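Local coordinates for protein DyP-type peroxidase (Pleurotus ostreatus PC15, PDB 6FSK) that is a heme-containing dye-decolorizing peroxidase that probably uses hydrogen peroxide to oxidise dyes and, at a non-canonical site, manganese(II), at residues A[32-37]-A[155-160]; A[71-76]-A[147-152]; A[109-114]-A[122-127]. The protein carries 1 engineered substitution. One frame throughout, in Å; residues are numbered along the deposited sequence.

Contact 1: A[32-37]-A[155-160]; sequences DQFKAN and HIFGVG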
loop_
_atom_site.group_PDB
_atom_site.type_symbol
_atom_site.label_atom_id
_atom_site.label_comp_id
_atom_site.label_asym_id
_atom_site.label_seq_id
_atom_site.Cartn_x
_atom_site.Cartn_y
_atom_site.Cartn_z
ATOM N N ASP A 32 -27.243 17.769 -4.666
ATOM C CA ASP A 32 -28.489 17.044 -4.381
ATOM C C ASP A 32 -28.783 16.027 -5.480
ATOM O O ASP A 32 -29.374 14.987 -5.238
ATOM C CB ASP A 32 -29.687 18.011 -4.133
ATOM C CG ASP A 32 -29.507 18.915 -2.905
ATOM O OD1 ASP A 32 -28.971 18.540 -1.827
ATOM O OD2 ASP A 32 -29.956 20.092 -3.015
ATOM N N GLN A 33 -28.363 16.259 -6.730
ATOM C CA GLN A 33 -28.549 15.281 -7.734
ATOM C C GLN A 33 -27.609 14.054 -7.505
ATOM O O GLN A 33 -27.969 12.936 -7.787
ATOM C CB GLN A 33 -28.180 15.864 -9.050
ATOM C CG GLN A 33 -28.526 14.939 -10.185
ATOM C CD GLN A 33 -28.248 15.601 -11.524
ATOM O OE1 GLN A 33 -27.420 16.547 -11.616
ATOM N NE2 GLN A 33 -28.926 15.140 -12.547
ATOM N N PHE A 34 -26.420 14.366 -7.012
ATOM C CA PHE A 34 -25.466 13.310 -6.667
ATOM C C PHE A 34 -26.070 12.376 -5.657
ATOM O O PHE A 34 -26.026 11.130 -5.811
ATOM C CB PHE A 34 -24.151 13.893 -6.128
ATOM C CG PHE A 34 -23.169 12.821 -5.682
ATOM C CD1 PHE A 34 -22.431 12.156 -6.618
ATOM C CD2 PHE A 34 -23.036 12.465 -4.346
ATOM C CE1 PHE A 34 -21.563 11.128 -6.233
ATOM C CE2 PHE A 34 -22.121 11.525 -3.949
ATOM C CZ PHE A 34 -21.388 10.852 -4.904
ATOM N N LYS A 35 -26.677 12.968 -4.623
ATOM C CA LYS A 35 -27.259 12.111 -3.571
ATOM C C LYS A 35 -28.418 11.344 -4.081
ATOM O O LYS A 35 -28.586 10.202 -3.785
ATOM C CB LYS A 35 -27.592 12.911 -2.349
ATOM C CG LYS A 35 -26.424 13.548 -1.644
ATOM C CD LYS A 35 -26.880 14.223 -0.372
ATOM C CE LYS A 35 -25.752 15.002 0.201
ATOM N NZ LYS A 35 -25.952 15.412 1.615
ATOM N N ALA A 36 -29.242 11.913 -4.992
ATOM C CA ALA A 36 -30.298 11.115 -5.561
ATOM C C ALA A 36 -29.726 9.948 -6.421
ATOM O O ALA A 36 -30.232 8.835 -6.417
ATOM C CB ALA A 36 -31.223 12.021 -6.405
ATOM N N ASN A 37 -28.650 10.224 -7.236
ATOM C CA ASN A 37 -28.084 9.233 -8.065
ATOM C C ASN A 37 -27.396 8.072 -7.231
ATOM O O ASN A 37 -27.402 6.904 -7.584
ATOM C CB ASN A 37 -27.029 9.865 -8.988
ATOM C CG ASN A 37 -27.593 10.820 -9.999
ATOM O OD1 ASN A 37 -28.833 10.892 -10.262
ATOM N ND2 ASN A 37 -26.728 11.579 -10.579
ATOM N N HIS A 155 -23.198 6.112 -16.211
ATOM C CA HIS A 155 -24.594 6.392 -16.661
ATOM C C HIS A 155 -25.518 6.792 -15.509
ATOM O O HIS A 155 -26.286 7.760 -15.580
ATOM C CB HIS A 155 -25.144 5.210 -17.435
ATOM C CG HIS A 155 -26.460 5.512 -18.080
ATOM N ND1 HIS A 155 -27.669 5.110 -17.548
ATOM C CD2 HIS A 155 -26.751 6.195 -19.209
ATOM C CE1 HIS A 155 -28.650 5.508 -18.342
ATOM N NE2 HIS A 155 -28.119 6.189 -19.342
ATOM N N ILE A 156 -25.378 6.106 -14.376
ATOM C CA ILE A 156 -26.124 6.529 -13.184
ATOM C C ILE A 156 -25.914 7.989 -12.768
ATOM O O ILE A 156 -26.799 8.689 -12.281
ATOM C CB ILE A 156 -25.772 5.591 -11.972
ATOM C CG1 ILE A 156 -26.304 4.206 -12.253
ATOM C CG2 ILE A 156 -26.284 6.156 -10.670
ATOM C CD1 ILE A 156 -25.789 3.177 -11.250
ATOM N N PHE A 157 -24.684 8.504 -12.888
ATOM C CA PHE A 157 -24.365 9.831 -12.475
ATOM C C PHE A 157 -24.370 10.834 -13.667
ATOM O O PHE A 157 -23.957 11.982 -13.528
ATOM C CB PHE A 157 -23.011 9.895 -11.773
ATOM C CG PHE A 157 -22.979 9.157 -10.458
ATOM C CD1 PHE A 157 -23.463 9.743 -9.316
ATOM C CD2 PHE A 157 -22.478 7.849 -10.434
ATOM C CE1 PHE A 157 -23.497 8.999 -8.086
ATOM C CE2 PHE A 157 -22.450 7.147 -9.249
ATOM C CZ PHE A 157 -23.009 7.683 -8.088
ATOM N N GLY A 158 -24.720 10.348 -14.814
ATOM C CA GLY A 158 -24.919 11.192 -16.024
ATOM C C GLY A 158 -23.619 11.745 -16.543
ATOM O O GLY A 158 -23.611 12.783 -17.189
ATOM N N VAL A 159 -22.514 10.988 -16.330
ATOM C CA VAL A 159 -21.195 11.528 -16.701
ATOM C C VAL A 159 -21.135 11.786 -18.224
ATOM O O VAL A 159 -21.539 10.944 -19.016
ATOM C CB VAL A 159 -20.049 10.551 -16.319
ATOM C CG1 VAL A 159 -18.684 11.058 -16.848
ATOM C CG2 VAL A 159 -20.018 10.270 -14.803
ATOM N N GLY A 160 -20.669 12.965 -18.561
ATOM C CA GLY A 160 -20.513 13.415 -19.934
ATOM C C GLY A 160 -21.768 13.983 -20.571
ATOM O O GLY A 160 -21.792 14.306 -21.786
#

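Contact 2: A[71-76]-A[147-152]; sequences PMAAVN and NKKLDE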
loop_
_atom_site.group_PDB
_atom_site.type_symbol
_atom_site.label_atom_id
_atom_site.label_comp_id
_atom_site.label_asym_id
_atom_site.label_seq_id
_atom_site.Cartn_x
_atom_site.Cartn_y
_atom_site.Cartn_z
ATOM N N PRO A 71 -17.200 -13.075 -14.935
ATOM C CA PRO A 71 -17.588 -12.466 -13.644
ATOM C C PRO A 71 -17.922 -11.004 -13.928
ATOM O O PRO A 71 -17.300 -10.370 -14.803
ATOM C CB PRO A 71 -16.355 -12.624 -12.754
ATOM C CG PRO A 71 -15.201 -12.821 -13.670
ATOM C CD PRO A 71 -15.733 -13.280 -15.027
ATOM N N MET A 72 -18.968 -10.534 -13.269
ATOM C CA MET A 72 -19.241 -9.138 -13.249
ATOM C C MET A 72 -18.045 -8.529 -12.551
ATOM O O MET A 72 -17.553 -9.085 -11.575
ATOM C CB MET A 72 -20.475 -8.867 -12.400
ATOM C CG MET A 72 -21.200 -7.634 -12.820
ATOM S SD MET A 72 -22.591 -7.332 -11.695
ATOM C CE MET A 72 -23.822 -8.463 -12.377
ATOM N N ALA A 73 -17.617 -7.370 -12.996
ATOM C CA ALA A 73 -16.598 -6.633 -12.268
ATOM C C ALA A 73 -17.239 -6.078 -11.002
ATOM O O ALA A 73 -18.450 -5.805 -10.946
ATOM C CB ALA A 73 -16.082 -5.509 -13.121
ATOM N N ALA A 74 -16.399 -5.830 -10.002
ATOM C CA ALA A 74 -16.832 -5.384 -8.697
ATOM C C ALA A 74 -16.467 -3.944 -8.477
ATOM O O ALA A 74 -15.426 -3.480 -8.979
ATOM C CB ALA A 74 -16.186 -6.205 -7.634
ATOM N N VAL A 75 -17.279 -3.260 -7.679
ATOM C CA VAL A 75 -17.100 -1.812 -7.539
ATOM C C VAL A 75 -17.127 -1.393 -6.100
ATOM O O VAL A 75 -17.932 -1.926 -5.273
ATOM C CB VAL A 75 -18.203 -1.037 -8.312
ATOM C CG1 VAL A 75 -19.553 -1.345 -7.787
ATOM C CG2 VAL A 75 -18.003 0.462 -8.260
ATOM N N ASN A 76 -16.269 -0.455 -5.747
ATOM C CA ASN A 76 -16.253 0.175 -4.415
ATOM C C ASN A 76 -16.150 1.701 -4.636
ATOM O O ASN A 76 -15.928 2.208 -5.775
ATOM C CB ASN A 76 -15.048 -0.266 -3.546
ATOM C CG ASN A 76 -15.313 -1.492 -2.661
ATOM O OD1 ASN A 76 -14.542 -1.705 -1.720
ATOM N ND2 ASN A 76 -16.373 -2.279 -2.931
ATOM N N ASN A 147 -14.850 -2.184 -18.026
ATOM C CA ASN A 147 -15.378 -1.051 -18.762
ATOM C C ASN A 147 -16.908 -1.079 -18.855
ATOM O O ASN A 147 -17.540 -0.031 -18.759
ATOM C CB ASN A 147 -14.743 -0.924 -20.169
ATOM C CG ASN A 147 -13.217 -0.658 -20.133
ATOM O OD1 ASN A 147 -12.717 -0.099 -19.208
ATOM N ND2 ASN A 147 -12.502 -1.045 -21.199
ATOM N N LYS A 148 -17.472 -2.263 -18.976
ATOM C CA LYS A 148 -18.930 -2.410 -18.976
ATOM C C LYS A 148 -19.547 -1.981 -17.671
ATOM O O LYS A 148 -20.555 -1.238 -17.653
ATOM C CB LYS A 148 -19.301 -3.857 -19.328
ATOM C CG LYS A 148 -20.797 -4.173 -19.238
ATOM C CD LYS A 148 -21.066 -5.641 -19.566
ATOM C CE LYS A 148 -22.563 -5.864 -19.694
ATOM N NZ LYS A 148 -22.858 -7.314 -19.927
ATOM N N LYS A 149 -18.963 -2.411 -16.546
ATOM C CA LYS A 149 -19.465 -2.016 -15.265
ATOM C C LYS A 149 -19.214 -0.523 -15.015
ATOM O O LYS A 149 -20.079 0.180 -14.520
ATOM C CB LYS A 149 -18.836 -2.871 -14.152
ATOM C CG LYS A 149 -19.297 -2.480 -12.759
ATOM C CD LYS A 149 -20.810 -2.559 -12.518
ATOM C CE LYS A 149 -21.225 -3.970 -12.686
ATOM N NZ LYS A 149 -22.643 -4.103 -12.126
ATOM N N LEU A 150 -18.019 -0.004 -15.317
ATOM C CA LEU A 150 -17.805 1.398 -15.133
ATOM C C LEU A 150 -18.756 2.275 -15.973
ATOM O O LEU A 150 -19.229 3.309 -15.502
ATOM C CB LEU A 150 -16.306 1.735 -15.330
ATOM C CG LEU A 150 -15.886 3.160 -15.038
ATOM C CD1 LEU A 150 -16.229 3.619 -13.646
ATOM C CD2 LEU A 150 -14.375 3.221 -15.245
ATOM N N ASP A 151 -19.017 1.879 -17.231
ATOM C CA ASP A 151 -19.987 2.662 -18.076
ATOM C C ASP A 151 -21.372 2.675 -17.434
ATOM O O ASP A 151 -22.027 3.686 -17.460
ATOM C CB ASP A 151 -20.099 2.020 -19.452
ATOM C CG ASP A 151 -18.922 2.306 -20.304
ATOM O OD1 ASP A 151 -18.052 3.085 -19.888
ATOM O OD2 ASP A 151 -18.865 1.739 -21.430
ATOM N N GLU A 152 -21.794 1.565 -16.834
ATOM C CA GLU A 152 -23.060 1.510 -16.144
ATOM C C GLU A 152 -23.101 2.480 -14.963
ATOM O O GLU A 152 -24.078 3.242 -14.742
ATOM C CB GLU A 152 -23.289 0.060 -15.744
ATOM C CG GLU A 152 -24.595 -0.256 -15.099
ATOM C CD GLU A 152 -24.705 -1.746 -14.793
ATOM O OE1 GLU A 152 -23.653 -2.478 -14.777
ATOM O OE2 GLU A 152 -25.859 -2.124 -14.471
#

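Contact 3: A[109-114]-A[122-127]; sequences LGDPGS and PAWEAP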
loop_
_atom_site.group_PDB
_atom_site.type_symbol
_atom_site.label_atom_id
_atom_site.label_comp_id
_atom_site.label_asym_id
_atom_site.label_seq_id
_atom_site.Cartn_x
_atom_site.Cartn_y
_atom_site.Cartn_z
ATOM N N LEU A 109 5.441 13.985 3.685
ATOM C CA LEU A 109 5.768 12.625 3.189
ATOM C C LEU A 109 7.113 12.579 2.523
ATOM O O LEU A 109 7.751 11.488 2.374
ATOM C CB LEU A 109 4.714 12.045 2.252
ATOM C CG LEU A 109 3.289 11.912 2.758
ATOM C CD1 LEU A 109 2.383 11.416 1.640
ATOM C CD2 LEU A 109 3.194 11.030 3.967
ATOM N N GLY A 110 7.603 13.725 2.032
ATOM C CA GLY A 110 8.888 13.786 1.357
ATOM C C GLY A 110 8.844 13.828 -0.159
ATOM O O GLY A 110 9.906 13.699 -0.799
ATOM N N ASP A 111 7.679 14.015 -0.743
ATOM C CA ASP A 111 7.512 14.017 -2.180
ATOM C C ASP A 111 8.322 15.177 -2.766
ATOM O O ASP A 111 8.406 16.245 -2.200
ATOM C CB ASP A 111 6.066 14.216 -2.600
ATOM C CG ASP A 111 5.189 12.961 -2.410
ATOM O OD1 ASP A 111 5.593 12.105 -1.590
ATOM O OD2 ASP A 111 4.094 12.855 -3.005
ATOM N N PRO A 112 8.860 14.941 -3.962
ATOM C CA PRO A 112 9.417 16.085 -4.729
ATOM C C PRO A 112 8.369 17.161 -4.959
ATOM O O PRO A 112 7.158 16.871 -5.102
ATOM C CB PRO A 112 9.841 15.463 -6.050
ATOM C CG PRO A 112 9.916 13.977 -5.821
ATOM C CD PRO A 112 8.820 13.718 -4.784
ATOM N N GLY A 113 8.804 18.421 -4.999
ATOM C CA GLY A 113 7.837 19.482 -5.107
ATOM C C GLY A 113 8.522 20.820 -5.016
ATOM O O GLY A 113 9.726 20.840 -4.999
ATOM N N SER A 114 7.713 21.860 -5.018
ATOM C CA SER A 114 8.265 23.227 -4.838
ATOM C C SER A 114 7.395 24.010 -3.952
ATOM O O SER A 114 6.237 23.671 -3.736
ATOM C CB SER A 114 8.434 23.896 -6.202
ATOM O OG SER A 114 7.219 23.854 -6.912
ATOM N N PRO A 122 3.223 19.510 -4.823
ATOM C CA PRO A 122 4.039 18.354 -5.151
ATOM C C PRO A 122 4.229 18.239 -6.665
ATOM O O PRO A 122 3.323 18.717 -7.465
ATOM C CB PRO A 122 3.130 17.157 -4.690
ATOM C CG PRO A 122 1.837 17.674 -4.570
ATOM C CD PRO A 122 1.894 19.136 -4.284
ATOM N N ALA A 123 5.300 17.564 -7.075
ATOM C CA ALA A 123 5.592 17.370 -8.506
ATOM C C ALA A 123 4.792 16.172 -8.959
ATOM O O ALA A 123 5.282 15.052 -9.144
ATOM C CB ALA A 123 7.032 17.177 -8.726
ATOM N N TRP A 124 3.497 16.421 -9.149
ATOM C CA TRP A 124 2.546 15.396 -9.547
ATOM C C TRP A 124 1.935 15.670 -10.933
ATOM O O TRP A 124 1.995 16.819 -11.432
ATOM C CB TRP A 124 1.387 15.366 -8.561
ATOM C CG TRP A 124 1.728 14.772 -7.199
ATOM C CD1 TRP A 124 2.827 14.180 -6.831
ATOM C CD2 TRP A 124 0.833 14.715 -6.095
ATOM N NE1 TRP A 124 2.754 13.740 -5.489
ATOM C CE2 TRP A 124 1.504 14.031 -5.043
ATOM C CE3 TRP A 124 -0.528 15.042 -5.948
ATOM C CZ2 TRP A 124 0.900 13.772 -3.844
ATOM C CZ3 TRP A 124 -1.130 14.830 -4.744
ATOM C CH2 TRP A 124 -0.396 14.115 -3.714
ATOM N N GLU A 125 1.389 14.636 -11.551
ATOM C CA GLU A 125 0.630 14.871 -12.756
ATOM C C GLU A 125 -0.491 15.865 -12.506
ATOM O O GLU A 125 -1.124 15.952 -11.446
ATOM C CB GLU A 125 0.045 13.589 -13.302
ATOM C CG GLU A 125 1.067 12.576 -13.704
ATOM C CD GLU A 125 0.558 11.427 -14.441
ATOM O OE1 GLU A 125 -0.682 11.283 -14.575
ATOM O OE2 GLU A 125 1.416 10.600 -14.840
ATOM N N ALA A 126 -0.803 16.716 -13.503
ATOM C CA ALA A 126 -1.753 17.811 -13.303
ATOM C C ALA A 126 -3.090 17.499 -12.698
ATOM O O ALA A 126 -3.570 18.227 -11.808
ATOM C CB ALA A 126 -1.898 18.577 -14.618
ATOM N N PRO A 127 -3.706 16.412 -13.087
ATOM C CA PRO A 127 -5.026 16.140 -12.556
ATOM C C PRO A 127 -5.014 15.902 -11.042
ATOM O O PRO A 127 -5.955 16.235 -10.332
ATOM C CB PRO A 127 -5.479 14.912 -13.290
ATOM C CG PRO A 127 -4.645 14.878 -14.510
ATOM C CD PRO A 127 -3.360 15.547 -14.244
#

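Contact 1: A[32-37]-A[155-160]
Phe34 and Phe157 form the tight end of this contact, and together with Asn37 and Ile156 they illustrate how one helix packs against the last residue of another and the residue that follows it. The two rings are nearly parallel, their planes 23° apart, but they are slid so far past one another that the centroids stand 5.3 Å apart and overlap is slight. The closest approach is oblique, Phe34 CE1 standing 3.4 Å from Phe157 CE1. In Phe34 the ring carbon CG lies anti to the backbone N (chi1 177°), and this brings the far end of the ring to Phe157, although the side chain does not start out toward it. Both rings are buried: Ile166 of strand 166-175 touches each, Phe26 and Val28 of strand 20-28 meet Phe34, and Phe41 adds an edge-to-face partner for Phe157.

Toward the partly exposed side the contact turns polar, without a hydrogen bond between the two segments. Asn37 brings CB to 3.6 Å from Phe157 CD1 and swings its amide over the end of the other helix, yet ND2 stays 3.4 Å from Ile156 O at an angle too poor for a hydrogen bond. That amide nitrogen makes a weak hydrogen bond to Ser165 OG instead. Ile156 answers with its CG2 branch, which lies 3.4 Å from Asn37 O.

Just beyond, Gly158 takes positive phi and closes helix 144-156 with a Schellman motif, while the two helices lie side by side against one antiparallel sheet, as in the ferredoxin-like half of a DyP-type peroxidase.

Contact 2: A[71-76]-A[147-152]
Met72 and Ala73 meet Lys149 just before the second strand of a ferredoxin-like unit, where they are passed by helix 144-156, which links the unit's third and fourth strands. Here the folded aliphatic part of a lysine fills the space between helix and incoming chain. The backbones come nearest at Ala73 and Lys149, whose CA atoms are 6.2 Å apart. Between them the methyl of Ala73 faces the first methylene of the lysine, with Ala73 CB at 4.0 Å from Lys149 CB.

From there Lys149 does not run straight. It bends at chi2 (59°) and again at chi3 (62°), and this double turn folds the chain back over Met72 and Ala73, which lead into strand 74-80, instead of extending it into solvent. As a result Lys149 CE comes to rest 3.8 Å from Ala73 O and 3.7 Å from Met72 CG, the lysine and methionine chains passing across one another. The ammonium group ends beside the thioether, Lys149 NZ standing 3.3 Å from Met72 SD, on the exposed margin of the contact.

The charge is answered from one helical turn further on: Lys149 NZ forms a salt bridge with Glu152 OE1 at 3.3 Å, weak as a hydrogen bond. Glu152 OE2 is in turn weakly bonded to His44 NE2. With an alanine here in place of the lysine, Glu152 would probably lose its charged mate in the helix and a gap would probably open beside Met72 and Ala73.

Deeper in, Ala73 touches Val138 and Val75 touches Ile136 and Val138, all from the antiparallel neighbour 134-140. On its other flank strand 74-80 is paired with 462-472, while helix 144-156 covers the face to which Ala73 and Val75 turn.

Contact 3: A[109-114]-A[122-127]
Trp124 presents its indole to two kinds of partner: Pro122 CG sits over the centre of one face, 3.5 Å above it, and Asp111 OD2 comes in at the edge, in the plane of the ring. Around the same indole, Gln102, Arg103 and Ala106 of helix 102-109 also make contact. The edge contact is a hydrogen bond, Trp124 NE1 to Asp111 OD2 at 3.0 Å, appreciably bent at 142°. It reaches the carboxylate on its anti side, and the flat groups are turned 59° against each other. The other oxygen, Asp111 OD1, is held by a salt bridge to Arg243 and a hydrogen bond from Gln433, so both oxygens are held; the Asp111 side chain lies about 9 Å from the heme.

Adjoining it along the chain is the base of a β-hairpin formed by strands 113-116 and 119-122. Gly113 and Pro122 form an antiparallel non-hydrogen-bonded pair at its base, with CA atoms only 4.0 Å apart. Next to the pair, Ala123 N donates to Pro112 O at 2.8 Å, and the methyl Ala123 CB packs 4.2 Å from Pro112 CB. Ala123 is the centre of an inverse gamma turn, closed by a weak bond from Trp124 N to Pro122 O, which bends the chain out of the hairpin as it enters Trp124.

From the N terminus, the chain first passes residues 32-37 on helix 31-41, then 71-76 at the start of strand 74-80, and then 109-114, where helix 102-109 gives way to a small hairpin. The returns come in reverse order. Residues 122-127 close the short loop of contact 3, 147-152 close contact 2, and 155-160 close contact 1, so the three loops sit one within another and none cross. Contacts 1 and 2 share helix 144-156, tying it to helix 31-41 and to the chain entering strand 74-80. Contact 3, its centre 31 Å from the centre of either, lies in the excursion between strands 74-80 and 134-140 and joins the end of helix 102-109 to the base of the small hairpin.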